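Local structure of peptidoglycan D,D-transpeptidase FtsI (Yersinia pestis, 6SYN) at residues 362-367 / 441-446. The protein probably cross-links septal peptidoglycan as a class B penicillin-binding protein, a D,D-transpeptidase of cell division that beta-lactams acylate and block. Sequence-based numbering, arbitrary orientation.
Sequences FGYGLM and GTAKKV. With CB9 ((2R,4S)-2-[(1R)-1-{[(2S)-2-carboxy-2-phenylacetyl]amino}-2-oxoethyl]-5,5-dimethyl-1,3-thiazolidine-4-carboxylic acid), chain D.
Tyr364 reaches across to strand 437-446 with its phenol, whose OH accepts a hydrogen bond from Lys444 N (2.8 Å). The bond is almost straight, 170° at the hydrogen, and Lys444 N lies in the plane of the ring, at its edge. CG of Tyr364 stands anti to the carbonyl carbon (chi1 -65°), which carries the ring from the loop after helix 354-360 to this edge strand of the transpeptidase sheet. The same OH donates to carboxylate OAH of the ring-opened carbenicillin CB9 (OH to OAH 2.5 Å), again near the ring plane. Beside it, CB of Lys444 passes 3.6 Å from Tyr364 OH before the aliphatic chain runs on beside the ligand. Thr442, just after the probable KTG-type motif, donates from N to the acyl oxygen CB9 O at 3.0 Å, consistent with one arm of the oxyanion hole; its OG1 donates to OAD of the thiazolidine carboxylate while also accepting from Gly487 N. Farther along, Met367 and Val446 cross obliquely, CE meeting CG1 at 3.5 Å. Tyr452 meets the Tyr364 ring with planes about 75° apart. One bond accepted from the strand and one given to the ligand probably orient the hydroxyl, and the backbone N-H probably polarises it toward donating to the side-chain carboxylate of this ligand.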
ATOM      1  N   PHE A 362      -0.249  18.663  12.648  1.00 10.10           N
ATOM      2  CA  PHE A 362      -0.420  17.239  13.046  1.00  9.84           C
ATOM      3  C   PHE A 362      -1.330  16.541  12.025  1.00  9.78           C
ATOM      4  O   PHE A 362      -2.124  15.659  12.409  1.00  9.91           O
ATOM      5  CB  PHE A 362      -0.833  17.099  14.518  1.00  9.71           C
ATOM      6  CG  PHE A 362      -1.847  18.077  15.058  1.00  9.63           C
ATOM      7  CD1 PHE A 362      -3.208  17.818  14.976  1.00  9.64           C
ATOM      8  CD2 PHE A 362      -1.441  19.226  15.719  1.00  9.55           C
ATOM      9  CE1 PHE A 362      -4.134  18.703  15.510  1.00  9.55           C
ATOM     10  CE2 PHE A 362      -2.368  20.109  16.252  1.00  9.46           C
ATOM     11  CZ  PHE A 362      -3.711  19.847  16.145  1.00  9.48           C
ATOM     12  N   GLY A 363      -1.194  16.940  10.755  1.00  9.59           N
ATOM     13  CA  GLY A 363      -1.550  16.146   9.562  1.00  9.43           C
ATOM     14  C   GLY A 363      -3.030  16.139   9.219  1.00  9.30           C
ATOM     15  O   GLY A 363      -3.429  15.205   8.516  1.00  9.35           O
ATOM     16  N   TYR A 364      -3.815  17.130   9.658  1.00  9.08           N
ATOM     17  CA  TYR A 364      -5.222  17.325   9.216  1.00  8.97           C
ATOM     18  C   TYR A 364      -5.278  18.499   8.228  1.00  8.93           C
ATOM     19  O   TYR A 364      -4.533  19.478   8.432  1.00  9.07           O
ATOM     20  CB  TYR A 364      -6.144  17.504  10.426  1.00  8.92           C
ATOM     21  CG  TYR A 364      -6.230  16.289  11.314  1.00  8.96           C
ATOM     22  CD1 TYR A 364      -6.862  15.133  10.878  1.00  8.92           C
ATOM     23  CD2 TYR A 364      -5.666  16.282  12.582  1.00  8.95           C
ATOM     24  CE1 TYR A 364      -6.940  14.004  11.677  1.00  8.89           C
ATOM     25  CE2 TYR A 364      -5.732  15.160  13.394  1.00  8.97           C
ATOM     26  CZ  TYR A 364      -6.374  14.018  12.941  1.00  9.02           C
ATOM     27  OH  TYR A 364      -6.457  12.913  13.742  1.00  8.97           O
ATOM     28  N   GLY A 365      -6.105  18.392   7.178  1.00  8.80           N
ATOM     29  CA  GLY A 365      -6.286  19.435   6.142  1.00  8.73           C
ATOM     30  C   GLY A 365      -5.728  19.047   4.775  1.00  8.61           C
ATOM     31  O   GLY A 365      -5.712  19.922   3.876  1.00  8.64           O
ATOM     32  N   LEU A 366      -5.302  17.794   4.604  1.00  8.48           N
ATOM     33  CA  LEU A 366      -4.755  17.252   3.330  1.00  8.48           C
ATOM     34  C   LEU A 366      -4.976  15.739   3.295  1.00  8.56           C
ATOM     35  O   LEU A 366      -5.036  15.118   4.369  1.00  8.55           O
ATOM     36  CB  LEU A 366      -3.264  17.596   3.191  1.00  8.39           C
ATOM     37  CG  LEU A 366      -2.275  16.829   4.077  1.00  8.31           C
ATOM     38  CD1 LEU A 366      -0.843  17.221   3.734  1.00  8.32           C
ATOM     39  CD2 LEU A 366      -2.533  17.056   5.559  1.00  8.21           C
ATOM     40  N   MET A 367      -5.064  15.178   2.095  1.00  8.69           N
ATOM     41  CA  MET A 367      -5.309  13.732   1.882  1.00  8.74           C
ATOM     42  C   MET A 367      -4.253  13.199   0.909  1.00  8.43           C
ATOM     43  O   MET A 367      -4.031  13.829  -0.136  1.00  8.33           O
ATOM     44  CB  MET A 367      -6.730  13.511   1.359  1.00  9.06           C
ATOM     45  CG  MET A 367      -7.773  14.150   2.262  1.00  9.31           C
ATOM     46  SD  MET A 367      -9.388  13.336   2.204  1.00  9.75           S
ATOM     47  CE  MET A 367      -9.802  13.299   3.947  1.00  9.73           C
ATOM     48  N   GLY A 441       1.462   7.353  14.279  1.00 10.54           N
ATOM     49  CA  GLY A 441       0.309   8.222  14.004  1.00 10.78           C
ATOM     50  C   GLY A 441      -0.985   7.482  14.284  1.00 11.14           C
ATOM     51  O   GLY A 441      -1.038   6.254  14.040  1.00 11.02           O
ATOM     52  N   THR A 442      -1.971   8.196  14.828  1.00 11.54           N
ATOM     53  CA  THR A 442      -3.370   7.738  15.004  1.00 11.80           C
ATOM     54  C   THR A 442      -4.266   8.864  14.486  1.00 12.23           C
ATOM     55  O   THR A 442      -4.542   9.803  15.263  1.00 12.49           O
ATOM     56  CB  THR A 442      -3.661   7.361  16.466  1.00 11.67           C
ATOM     57  OG1 THR A 442      -2.535   6.666  17.005  1.00 11.47           O
ATOM     58  CG2 THR A 442      -4.907   6.516  16.617  1.00 11.56           C
ATOM     59  N   ALA A 443      -4.636   8.810  13.204  1.00 12.69           N
ATOM     60  CA  ALA A 443      -5.491   9.818  12.537  1.00 13.02           C
ATOM     61  C   ALA A 443      -6.956   9.491  12.832  1.00 13.50           C
ATOM     62  O   ALA A 443      -7.335   8.312  12.703  1.00 13.37           O
ATOM     63  CB  ALA A 443      -5.221   9.856  11.053  1.00 12.90           C
ATOM     64  N   LYS A 444      -7.726  10.494  13.260  1.00 14.22           N
ATOM     65  CA  LYS A 444      -9.206  10.409  13.347  1.00 14.90           C
ATOM     66  C   LYS A 444      -9.741  10.385  11.914  1.00 15.28           C
ATOM     67  O   LYS A 444      -9.258  11.189  11.093  1.00 15.00           O
ATOM     68  CB  LYS A 444      -9.784  11.558  14.180  1.00 15.18           C
ATOM     69  CG  LYS A 444      -9.938  11.246  15.661  1.00 15.33           C
ATOM     70  CD  LYS A 444     -10.746  12.269  16.428  1.00 15.67           C
ATOM     71  CE  LYS A 444     -11.482  11.667  17.611  1.00 15.93           C
ATOM     72  NZ  LYS A 444     -11.349  12.504  18.829  1.00 16.11           N
ATOM     73  N   LYS A 445     -10.660   9.460  11.624  1.00 16.02           N
ATOM     74  CA  LYS A 445     -11.213   9.235  10.264  1.00 16.81           C
ATOM     75  C   LYS A 445     -12.351  10.225  10.011  1.00 17.95           C
ATOM     76  O   LYS A 445     -13.327  10.217  10.775  1.00 17.84           O
ATOM     77  CB  LYS A 445     -11.713   7.797  10.107  1.00 16.47           C
ATOM     78  CG  LYS A 445     -10.707   6.829   9.508  1.00 16.19           C
ATOM     79  CD  LYS A 445     -11.292   5.462   9.244  1.00 16.07           C
ATOM     80  CE  LYS A 445     -12.306   5.442   8.118  1.00 15.95           C
ATOM     81  NZ  LYS A 445     -11.737   4.870   6.874  1.00 15.97           N
ATOM     82  N   VAL A 446     -12.226  11.040   8.966  1.00 19.87           N
ATOM     83  CA  VAL A 446     -13.254  12.048   8.578  1.00 21.47           C
ATOM     84  C   VAL A 446     -14.313  11.337   7.717  1.00 22.68           C
ATOM     85  O   VAL A 446     -13.942  10.440   6.933  1.00 23.28           O
ATOM     86  CB  VAL A 446     -12.601  13.266   7.893  1.00 21.63           C
ATOM     87  CG1 VAL A 446     -12.157  12.973   6.468  1.00 21.87           C
ATOM     88  CG2 VAL A 446     -13.501  14.492   7.941  1.00 21.66           C
TER
HETATM   89  C   CB9 D 603      -1.156  12.085  15.814  1.00 18.06           C
HETATM   90  N   CB9 D 603      -3.128  12.084  17.367  1.00 19.93           N
HETATM   91  O   CB9 D 603      -1.582  11.188  15.127  1.00 18.06           O
HETATM   92  CA  CB9 D 603      -1.743  12.512  17.154  1.00 19.20           C
HETATM   93  CB  CB9 D 603      -0.778  12.115  18.308  1.00 19.31           C
HETATM   94  CAA CB9 D 603      -0.287   9.437  20.727  1.00 19.03           C
HETATM   95  CAB CB9 D 603      -2.584   9.051  19.831  1.00 19.10           C
HETATM   96  OAD CB9 D 603      -0.299   7.382  18.163  1.00 19.09           O
HETATM   97  OAE CB9 D 603      -7.525  13.630  18.097  1.00 20.36           O
HETATM   98  OAF CB9 D 603      -3.917  14.154  17.030  1.00 22.06           O
HETATM   99  OAG CB9 D 603       1.314   8.714  17.596  1.00 18.60           O
HETATM  100  OAH CB9 D 603      -6.515  13.215  16.271  1.00 20.37           O
HETATM  101  CAJ CB9 D 603      -6.337   8.951  20.128  1.00 20.75           C
HETATM  102  CAK CB9 D 603      -5.883  10.006  20.884  1.00 20.89           C
HETATM  103  CAL CB9 D 603      -6.481   9.096  18.768  1.00 20.63           C
HETATM  104  CAM CB9 D 603      -5.569  11.212  20.277  1.00 20.54           C
HETATM  105  CAN CB9 D 603      -6.162  10.300  18.153  1.00 20.62           C
HETATM  106  NAP CB9 D 603       0.047  10.935  18.013  1.00 19.14           N
HETATM  107  SAQ CB9 D 603      -1.670  11.638  19.822  1.00 19.72           S
HETATM  108  CAR CB9 D 603       0.178   8.486  17.967  1.00 19.11           C
HETATM  109  CAS CB9 D 603      -6.581  13.220  17.473  1.00 20.30           C
HETATM  110  CAT CB9 D 603      -4.074  13.023  17.489  1.00 20.45           C
HETATM  111  CAU CB9 D 603      -5.670  11.366  18.900  1.00 20.56           C
HETATM  112  CAX CB9 D 603      -0.730   9.705  18.202  1.00 19.23           C
HETATM  113  CAY CB9 D 603      -5.365  12.724  18.278  1.00 20.47           C
HETATM  114  CAZ CB9 D 603      -1.292   9.832  19.657  1.00 19.13           C